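Local structure of U4/U6 snRNA-associated-splicing factor PRP24 (Saccharomyces cerevisiae, 4N0T) at residues 10-16 with 48-54; 198-202 with 236-240; 282-286 with 357-361. The protein binds U6 snRNA, promotes its annealing to U4 snRNA and acts as a recycling factor of the spliceosome. All blocks are in the same frame, centred on the assembly; numbering follows the deposited sequence.

Interaction 1: residues 10-16 with 48-54; sequences TVLVKNL and FRFARIE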
loop_
_atom_site.group_PDB
_atom_site.type_symbol
_atom_site.label_atom_id
_atom_site.label_comp_id
_atom_site.label_asym_id
_atom_site.label_seq_id
_atom_site.Cartn_x
_atom_site.Cartn_y
_atom_site.Cartn_z
ATOM N N THR A 10 -0.987 22.722 8.004
ATOM C CA THR A 10 -0.143 22.923 6.826
ATOM C C THR A 10 -0.497 24.219 6.095
ATOM O O THR A 10 -1.681 24.539 5.878
ATOM C CB THR A 10 -0.248 21.738 5.855
ATOM O OG1 THR A 10 0.097 20.537 6.556
ATOM C CG2 THR A 10 0.705 21.908 4.679
ATOM N N VAL A 11 0.531 24.954 5.713
ATOM C CA VAL A 11 0.320 26.173 4.943
ATOM C C VAL A 11 1.002 26.078 3.591
ATOM O O VAL A 11 1.951 25.297 3.404
ATOM C CB VAL A 11 0.834 27.432 5.676
ATOM C CG1 VAL A 11 0.153 27.552 7.037
ATOM C CG2 VAL A 11 2.343 27.383 5.841
ATOM N N LEU A 12 0.519 26.904 2.670
ATOM C CA LEU A 12 1.066 27.022 1.330
ATOM C C LEU A 12 1.727 28.388 1.230
ATOM O O LEU A 12 1.129 29.386 1.632
ATOM C CB LEU A 12 -0.078 26.967 0.319
ATOM C CG LEU A 12 0.293 27.203 -1.151
ATOM C CD1 LEU A 12 1.177 26.083 -1.625
ATOM C CD2 LEU A 12 -0.945 27.319 -2.033
ATOM N N VAL A 13 2.948 28.423 0.714
ATOM C CA VAL A 13 3.649 29.689 0.478
ATOM C C VAL A 13 3.815 29.832 -1.022
ATOM O O VAL A 13 4.314 28.914 -1.683
ATOM C CB VAL A 13 5.034 29.724 1.144
ATOM C CG1 VAL A 13 5.675 31.099 0.961
ATOM C CG2 VAL A 13 4.925 29.413 2.619
ATOM N N LYS A 14 3.385 30.973 -1.563
ATOM C CA LYS A 14 3.549 31.243 -2.990
ATOM C C LYS A 14 4.488 32.426 -3.210
ATOM O O LYS A 14 4.541 33.341 -2.389
ATOM C CB LYS A 14 2.189 31.523 -3.640
ATOM C CG LYS A 14 2.278 31.856 -5.116
ATOM C CD LYS A 14 0.914 31.993 -5.753
ATOM C CE LYS A 14 1.066 32.200 -7.260
ATOM N NZ LYS A 14 -0.262 32.333 -7.924
ATOM N N ASN A 15 5.244 32.351 -4.304
ATOM C CA ASN A 15 6.100 33.451 -4.788
ATOM C C ASN A 15 7.410 33.618 -4.026
ATOM O O ASN A 15 7.950 34.726 -3.942
ATOM C CB ASN A 15 5.352 34.791 -4.860
ATOM C CG ASN A 15 5.980 35.737 -5.877
ATOM O OD1 ASN A 15 6.431 35.292 -6.936
ATOM N ND2 ASN A 15 6.032 37.032 -5.558
ATOM N N LEU A 16 7.934 32.527 -3.478
ATOM C CA LEU A 16 9.281 32.552 -2.923
ATOM C C LEU A 16 10.279 32.760 -4.062
ATOM O O LEU A 16 10.013 32.366 -5.207
ATOM C CB LEU A 16 9.591 31.236 -2.205
ATOM C CG LEU A 16 8.817 31.010 -0.907
ATOM C CD1 LEU A 16 8.847 29.536 -0.499
ATOM C CD2 LEU A 16 9.374 31.870 0.207
ATOM N N PHE A 48 9.471 31.464 -9.901
ATOM C CA PHE A 48 9.421 31.548 -8.445
ATOM C C PHE A 48 9.252 30.146 -7.857
ATOM O O PHE A 48 9.200 29.163 -8.596
ATOM C CB PHE A 48 8.292 32.484 -7.977
ATOM C CG PHE A 48 6.904 31.980 -8.286
ATOM C CD1 PHE A 48 6.241 31.116 -7.409
ATOM C CD2 PHE A 48 6.257 32.382 -9.440
ATOM C CE1 PHE A 48 4.965 30.659 -7.699
ATOM C CE2 PHE A 48 4.987 31.940 -9.727
ATOM C CZ PHE A 48 4.334 31.070 -8.853
ATOM N N ARG A 49 9.173 30.040 -6.534
ATOM C CA ARG A 49 8.943 28.725 -5.932
ATOM C C ARG A 49 7.751 28.698 -4.988
ATOM O O ARG A 49 7.407 29.706 -4.363
ATOM C CB ARG A 49 10.195 28.229 -5.204
ATOM C CG ARG A 49 11.436 28.202 -6.085
ATOM C CD ARG A 49 12.543 27.360 -5.484
ATOM N NE ARG A 49 12.479 25.970 -5.931
ATOM C CZ ARG A 49 13.231 24.988 -5.440
ATOM N NH1 ARG A 49 14.099 25.238 -4.470
ATOM N NH2 ARG A 49 13.104 23.753 -5.905
ATOM N N PHE A 50 7.125 27.527 -4.890
ATOM C CA PHE A 50 6.073 27.284 -3.905
ATOM C C PHE A 50 6.697 26.516 -2.743
ATOM O O PHE A 50 7.703 25.816 -2.918
ATOM C CB PHE A 50 4.986 26.381 -4.483
ATOM C CG PHE A 50 4.107 27.029 -5.521
ATOM C CD1 PHE A 50 2.999 27.783 -5.146
ATOM C CD2 PHE A 50 4.350 26.829 -6.877
ATOM C CE1 PHE A 50 2.159 28.346 -6.100
ATOM C CE2 PHE A 50 3.517 27.389 -7.837
ATOM C CZ PHE A 50 2.417 28.143 -7.450
ATOM N N ALA A 51 6.103 26.627 -1.557
ATOM C CA ALA A 51 6.480 25.762 -0.442
ATOM C C ALA A 51 5.251 25.242 0.281
ATOM O O ALA A 51 4.242 25.940 0.405
ATOM C CB ALA A 51 7.396 26.488 0.540
ATOM N N ARG A 52 5.341 24.003 0.754
ATOM C CA ARG A 52 4.356 23.448 1.658
ATOM C C ARG A 52 5.056 23.311 2.999
ATOM O O ARG A 52 6.141 22.737 3.078
ATOM C CB ARG A 52 3.912 22.064 1.159
ATOM C CG ARG A 52 3.068 21.285 2.132
ATOM C CD ARG A 52 2.821 19.879 1.582
ATOM N NE ARG A 52 1.952 19.102 2.448
ATOM C CZ ARG A 52 2.383 18.399 3.488
ATOM N NH1 ARG A 52 3.675 18.379 3.772
ATOM N NH2 ARG A 52 1.529 17.711 4.231
ATOM N N ILE A 53 4.459 23.861 4.054
ATOM C CA ILE A 53 5.064 23.768 5.381
ATOM C C ILE A 53 4.054 23.162 6.338
ATOM O O ILE A 53 2.968 23.723 6.561
ATOM C CB ILE A 53 5.537 25.150 5.916
ATOM C CG1 ILE A 53 6.458 25.834 4.909
ATOM C CG2 ILE A 53 6.269 24.988 7.255
ATOM C CD1 ILE A 53 6.782 27.280 5.297
ATOM N N GLU A 54 4.393 21.996 6.883
ATOM C CA GLU A 54 3.533 21.345 7.854
ATOM C C GLU A 54 4.072 21.667 9.244
ATOM O O GLU A 54 5.192 21.270 9.590
ATOM C CB GLU A 54 3.501 19.834 7.630
ATOM C CG GLU A 54 2.591 19.119 8.612
ATOM C CD GLU A 54 2.552 17.624 8.392
ATOM O OE1 GLU A 54 3.134 17.150 7.391
ATOM O OE2 GLU A 54 1.933 16.923 9.223
#

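Interaction 2: residues 198-202 with 236-240; sequences SFEGF and RALQM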
loop_
_atom_site.group_PDB
_atom_site.type_symbol
_atom_site.label_atom_id
_atom_site.label_comp_id
_atom_site.label_asym_id
_atom_site.label_seq_id
_atom_site.Cartn_x
_atom_site.Cartn_y
_atom_site.Cartn_z
ATOM N N SER A 198 -29.509 -24.531 5.004
ATOM C CA SER A 198 -28.975 -24.847 6.324
ATOM C C SER A 198 -28.618 -23.615 7.140
ATOM O O SER A 198 -28.570 -23.673 8.372
ATOM C CB SER A 198 -27.758 -25.765 6.203
ATOM O OG SER A 198 -28.117 -26.995 5.590
ATOM N N PHE A 199 -28.348 -22.508 6.457
ATOM C CA PHE A 199 -27.868 -21.308 7.140
ATOM C C PHE A 199 -28.801 -20.091 7.101
ATOM O O PHE A 199 -28.601 -19.168 7.885
ATOM C CB PHE A 199 -26.496 -20.885 6.580
ATOM C CG PHE A 199 -25.340 -21.745 7.047
ATOM C CD1 PHE A 199 -25.006 -22.911 6.370
ATOM C CD2 PHE A 199 -24.591 -21.376 8.158
ATOM C CE1 PHE A 199 -23.941 -23.695 6.785
ATOM C CE2 PHE A 199 -23.515 -22.154 8.584
ATOM C CZ PHE A 199 -23.189 -23.315 7.895
ATOM N N GLU A 200 -29.793 -20.060 6.202
ATOM C CA GLU A 200 -30.606 -18.843 6.038
ATOM C C GLU A 200 -31.435 -18.483 7.276
ATOM O O GLU A 200 -31.855 -17.337 7.429
ATOM C CB GLU A 200 -31.523 -18.929 4.821
ATOM C CG GLU A 200 -32.615 -19.979 4.989
ATOM C CD GLU A 200 -33.395 -20.224 3.715
ATOM O OE1 GLU A 200 -33.232 -19.453 2.754
ATOM O OE2 GLU A 200 -34.166 -21.206 3.680
ATOM N N GLY A 201 -31.647 -19.452 8.161
ATOM C CA GLY A 201 -32.313 -19.188 9.427
ATOM C C GLY A 201 -31.591 -18.166 10.294
ATOM O O GLY A 201 -32.217 -17.456 11.086
ATOM N N PHE A 202 -30.264 -18.091 10.158
ATOM C CA PHE A 202 -29.481 -17.170 10.973
ATOM C C PHE A 202 -29.636 -15.711 10.533
ATOM O O PHE A 202 -29.444 -14.797 11.332
ATOM C CB PHE A 202 -27.998 -17.569 10.943
ATOM C CG PHE A 202 -27.713 -18.857 11.650
ATOM C CD1 PHE A 202 -27.724 -18.917 13.040
ATOM C CD2 PHE A 202 -27.460 -20.018 10.936
ATOM C CE1 PHE A 202 -27.472 -20.098 13.700
ATOM C CE2 PHE A 202 -27.210 -21.208 11.591
ATOM C CZ PHE A 202 -27.211 -21.250 12.977
ATOM N N ARG A 236 -23.669 -15.658 14.874
ATOM C CA ARG A 236 -24.530 -16.728 15.367
ATOM C C ARG A 236 -24.415 -17.975 14.493
ATOM O O ARG A 236 -24.537 -19.093 14.992
ATOM C CB ARG A 236 -25.980 -16.232 15.504
ATOM C CG ARG A 236 -26.130 -15.224 16.649
ATOM C CD ARG A 236 -27.570 -14.807 16.929
ATOM N NE ARG A 236 -28.116 -13.972 15.866
ATOM C CZ ARG A 236 -28.953 -14.414 14.937
ATOM N NH1 ARG A 236 -29.342 -15.681 14.953
ATOM N NH2 ARG A 236 -29.399 -13.595 13.998
ATOM N N ALA A 237 -24.140 -17.792 13.201
ATOM C CA ALA A 237 -23.948 -18.939 12.308
ATOM C C ALA A 237 -22.723 -19.786 12.706
ATOM O O ALA A 237 -22.604 -20.951 12.311
ATOM C CB ALA A 237 -23.838 -18.470 10.846
ATOM N N LEU A 238 -21.824 -19.213 13.508
ATOM C CA LEU A 238 -20.655 -19.958 13.974
ATOM C C LEU A 238 -21.038 -21.123 14.879
ATOM O O LEU A 238 -20.244 -22.049 15.089
ATOM C CB LEU A 238 -19.664 -19.034 14.687
ATOM C CG LEU A 238 -19.110 -17.883 13.855
ATOM C CD1 LEU A 238 -18.181 -17.016 14.699
ATOM C CD2 LEU A 238 -18.400 -18.401 12.593
ATOM N N GLN A 239 -22.262 -21.106 15.402
ATOM C CA GLN A 239 -22.748 -22.238 16.195
ATOM C C GLN A 239 -22.832 -23.515 15.370
ATOM O O GLN A 239 -22.919 -24.616 15.921
ATOM C CB GLN A 239 -24.136 -21.940 16.763
ATOM C CG GLN A 239 -24.203 -20.816 17.778
ATOM C CD GLN A 239 -25.642 -20.461 18.099
ATOM O OE1 GLN A 239 -26.228 -20.981 19.052
ATOM N NE2 GLN A 239 -26.234 -19.593 17.281
ATOM N N MET A 240 -22.826 -23.372 14.046
ATOM C CA MET A 240 -22.818 -24.532 13.162
ATOM C C MET A 240 -21.458 -25.247 13.129
ATOM O O MET A 240 -21.345 -26.335 12.559
ATOM C CB MET A 240 -23.242 -24.137 11.740
ATOM C CG MET A 240 -24.691 -23.707 11.610
ATOM S SD MET A 240 -25.771 -25.150 11.586
ATOM C CE MET A 240 -25.559 -25.637 9.870
HETATM O O HOH W 1 -31.855 -16.301 13.391
#

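Interaction 3: residues 282-286 with 357-361; sequences ICLFP and DMKRY. With SO4 (sulfate ion), chain C.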
loop_
_atom_site.group_PDB
_atom_site.type_symbol
_atom_site.label_atom_id
_atom_site.label_comp_id
_atom_site.label_asym_id
_atom_site.label_seq_id
_atom_site.Cartn_x
_atom_site.Cartn_y
_atom_site.Cartn_z
ATOM N N ILE A 282 16.968 -16.005 -1.445
ATOM C CA ILE A 282 17.887 -15.048 -0.844
ATOM C C ILE A 282 17.067 -13.926 -0.218
ATOM O O ILE A 282 15.884 -13.769 -0.522
ATOM C CB ILE A 282 18.852 -14.420 -1.877
ATOM C CG1 ILE A 282 18.095 -13.468 -2.808
ATOM C CG2 ILE A 282 19.604 -15.501 -2.666
ATOM C CD1 ILE A 282 19.008 -12.731 -3.786
ATOM N N CYS A 283 17.693 -13.157 0.666
ATOM C CA CYS A 283 17.052 -11.978 1.215
ATOM C C CYS A 283 17.775 -10.755 0.702
ATOM O O CYS A 283 18.993 -10.787 0.507
ATOM C CB CYS A 283 17.132 -11.986 2.736
ATOM S SG CYS A 283 16.125 -13.294 3.480
ATOM N N LEU A 284 17.020 -9.687 0.475
ATOM C CA LEU A 284 17.591 -8.378 0.164
ATOM C C LEU A 284 17.247 -7.432 1.306
ATOM O O LEU A 284 16.127 -7.432 1.798
ATOM C CB LEU A 284 16.993 -7.835 -1.136
ATOM C CG LEU A 284 17.273 -8.643 -2.405
ATOM C CD1 LEU A 284 16.717 -7.907 -3.619
ATOM C CD2 LEU A 284 18.791 -8.895 -2.585
ATOM N N PHE A 285 18.209 -6.621 1.736
ATOM C CA PHE A 285 18.000 -5.733 2.875
ATOM C C PHE A 285 19.150 -4.728 2.891
ATOM O O PHE A 285 20.191 -5.008 2.299
ATOM C CB PHE A 285 18.006 -6.553 4.171
ATOM C CG PHE A 285 19.198 -7.464 4.319
ATOM C CD1 PHE A 285 19.203 -8.727 3.744
ATOM C CD2 PHE A 285 20.314 -7.058 5.049
ATOM C CE1 PHE A 285 20.292 -9.575 3.881
ATOM C CE2 PHE A 285 21.399 -7.900 5.192
ATOM C CZ PHE A 285 21.395 -9.154 4.612
ATOM N N PRO A 286 18.958 -3.556 3.518
ATOM C CA PRO A 286 17.689 -3.040 4.056
ATOM C C PRO A 286 16.888 -2.359 2.952
ATOM O O PRO A 286 17.468 -1.763 2.032
ATOM C CB PRO A 286 18.153 -1.999 5.072
ATOM C CG PRO A 286 19.400 -1.422 4.420
ATOM C CD PRO A 286 20.069 -2.593 3.721
ATOM N N ASP A 357 21.228 -13.891 7.983
ATOM C CA ASP A 357 22.053 -12.711 7.683
ATOM C C ASP A 357 21.208 -11.445 7.787
ATOM O O ASP A 357 21.623 -10.429 8.353
ATOM C CB ASP A 357 22.625 -12.781 6.260
ATOM C CG ASP A 357 23.737 -13.803 6.107
ATOM O OD1 ASP A 357 24.428 -14.122 7.105
ATOM O OD2 ASP A 357 23.917 -14.284 4.966
ATOM N N MET A 358 20.018 -11.507 7.200
ATOM C CA MET A 358 19.093 -10.387 7.245
ATOM C C MET A 358 18.752 -10.036 8.688
ATOM O O MET A 358 18.763 -8.867 9.065
ATOM C CB MET A 358 17.822 -10.732 6.462
ATOM C CG MET A 358 16.742 -9.661 6.566
ATOM S SD MET A 358 15.250 -10.119 5.629
ATOM C CE MET A 358 14.768 -11.629 6.465
ATOM N N LYS A 359 18.469 -11.054 9.498
ATOM C CA LYS A 359 18.130 -10.838 10.903
ATOM C C LYS A 359 19.311 -10.263 11.682
ATOM O O LYS A 359 19.147 -9.329 12.470
ATOM C CB LYS A 359 17.675 -12.146 11.560
ATOM C CG LYS A 359 16.334 -12.662 11.052
ATOM C CD LYS A 359 15.904 -13.887 11.850
ATOM C CE LYS A 359 14.543 -14.377 11.413
ATOM N NZ LYS A 359 14.047 -15.471 12.308
ATOM N N ARG A 360 20.497 -10.824 11.462
ATOM C CA ARG A 360 21.699 -10.330 12.145
ATOM C C ARG A 360 21.973 -8.866 11.819
ATOM O O ARG A 360 22.273 -8.061 12.710
ATOM C CB ARG A 360 22.922 -11.198 11.823
ATOM C CG ARG A 360 22.975 -12.503 12.626
ATOM C CD ARG A 360 24.286 -13.267 12.398
ATOM N NE ARG A 360 24.372 -13.841 11.058
ATOM C CZ ARG A 360 23.998 -15.079 10.755
ATOM N NH1 ARG A 360 23.525 -15.888 11.700
ATOM N NH2 ARG A 360 24.099 -15.514 9.507
ATOM N N TYR A 361 21.843 -8.511 10.544
ATOM C CA TYR A 361 22.036 -7.127 10.131
ATOM C C TYR A 361 21.039 -6.210 10.819
ATOM O O TYR A 361 21.405 -5.148 11.327
ATOM C CB TYR A 361 21.937 -6.977 8.607
ATOM C CG TYR A 361 22.179 -5.560 8.145
ATOM C CD1 TYR A 361 23.473 -5.060 8.020
ATOM C CD2 TYR A 361 21.118 -4.707 7.861
ATOM C CE1 TYR A 361 23.696 -3.752 7.608
ATOM C CE2 TYR A 361 21.326 -3.409 7.448
ATOM C CZ TYR A 361 22.620 -2.932 7.324
ATOM O OH TYR A 361 22.831 -1.633 6.916
HETATM S S SO4 C . 23.194 -18.881 8.790
HETATM O O1 SO4 C . 21.954 -19.491 8.315
HETATM O O2 SO4 C . 23.152 -18.740 10.250
HETATM O O3 SO4 C . 24.327 -19.720 8.406
HETATM O O4 SO4 C . 23.348 -17.578 8.149
#

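Interaction 1: residues 10-16 with 48-54
V13 and A51 exchange two backbone hydrogen bonds, V13 N to A51 O at 2.8 Å and A51 N to V13 O at 2.9 Å; V11 and I53 repeat the pattern two residues away. L16 and R49 form a third such pair, but the register has slipped by one in between. This is a beta bulge, with N15 at a positive phi of 78°, and the L16 N to R49 O bond is the most bent of the six, at 139°.

The apolar contacts on one face join V11, V13 and L16 to A51 and I53. L16 CD1 comes to 3.5 Å from A51 CB, and V13 CG2 touches I53 CD1. Helix 22-29 packs on this side through V25 and F29.

These are the first and third strands of RRM 1, neighbours at the middle of the sheet, where the family carries its RNP2 and RNP1 sequences. The other face is aromatic and charged. K14 runs alongside F50, its CG 3.6 Å from F50 CE1, and its extended chain brings CE to 3.8 Å from F48 CZ. Setting CG of F48 between its backbone N and carbonyl carbon (chi1 66°) brings the ring alongside N15, with F48 CD1 3.5 Å from N15 N. The N15 amide stands steeply to that ring, with OD1 beside F48 CB and ND2 bonded to E76 O.

The T10 methyl CG2 lies over one face of the R52 guanidinium, toward its rim, and 3.5 Å from R52 CG. R52 NE forms a salt bridge with D132, while its NH2 pairs at 3.6 Å with E54 OE1, whose other oxygen meets R4. L113 of strand 112-116, in RRM 2, touches L12 and F50.

Interaction 2: residues 198-202 with 236-240
R236 O is gripped by two donors of one residue, Q239 NE2 at 2.9 Å and Q239 N at 3.1 Å, which reach it from opposite faces of its carbonyl plane; F202 CE1 rests 3.4 Å from the same oxygen. Held this way, the Q239 amide keeps its nitrogen at the edge of the F202 ring.

The F202 ring lies with one face against the C-terminal part of helix 231-237, where A237 CA is centred over it, 3.7 Å from the centroid, in a CH-pi contact. A237 CB also reaches CD2, and M240 CG comes to 3.5 Å from F202 CE2.

M240 fits between two phenylalanines. Bends at chi2 and chi3 (-78° and -80°) fold its methyl back over the F199 ring, with CE 4.1 Å from the centroid, while CG meets F199 CE2. The sulfur makes Met-aromatic contacts with both rings, above the face of F199 at a distance and at the edge of F202.

Beyond the rings, R236 NH2 gives a weak bond to F202 O, a carbonyl also bonded by S233 OG, and a water joins R236 NH1 to G201 O. R236 NE is paired with D232.

The contact brings together the C-terminal parts of the two helices that pack on the sheet of RRM 3 and the residues after them, and F199 continues inward to I180, I182, M226 and V252. Its chemistry implies adhesion mainly by ring faces, methyls and sulfur, with a bent arginine bond and a water as a light polar clasp beside them.

Interaction 3: residues 282-286 with 357-361
Helix 355-365 is the extra C-terminal helix of the occluded RNA recognition motif, and here it lies along strand 281-285, the central strand of the sheet, over the face that a canonical RRM offers to RNA. The short segments run nearly parallel, at 25°, with axes 9.0 Å apart.

F285 is at the centre of the packing. CG sits between its own backbone N and carbonyl carbon (chi1 51°), and the ring faces the helix, with M358 CA over its centre, 3.7 Å from the centroid. M358 CB meets CD1 of the same ring, and the M358 sulfur approaches obliquely in a Met-aromatic contact. On the neighbouring turn, Y361 CB lies 3.6 Å from F285 CE2; the two ring planes meet at 47°. Y361 CE2 lies 4.0 Å from CD of P286, a proline that follows a cis peptide bond. Deeper in, M358 bends at its last torsion and puts CE 3.7 Å from C283 SG.

An alanine in place of F285 would probably open a gap beside M358 CA and CB and leave Y361 CB without its main partner on the strand.

R360 NH2 is held between two acceptors, bonding D357 OD1 at 2.8 Å. The same R360 NH2 lies 2.6 Å from sulfate O4, and R360 NH1 bonds sulfate O2. T354 and N356 also hold this ion, probably picked up from the crystallisation liquor. The chemistry implies an apolar seal of rings, sulfur and methylene groups between sheet and helix, with the charged pairing on the helix's flank, where an anion can bind.

How the interactions relate
The three contacts follow one another along the chain, each in a different RRM: interaction 1 in the first, interaction 2 in the third and interaction 3 in the fourth, occluded one. Their centres lie about 58 Å (1 and 2), 40 Å (1 and 3) and 47 Å (2 and 3) apart, and no pair touches. The domains repeat one strand order, 2-3-1-5-4, and the contacts sample different layers of it: two central strands side by side, parts of the two helices behind the sheet, and an added helix lying over the sheet. Each contact is internal to one domain, though interaction 1 also meets RRM 2, as in a protein built of several RNA recognition motifs that binds U6 snRNA.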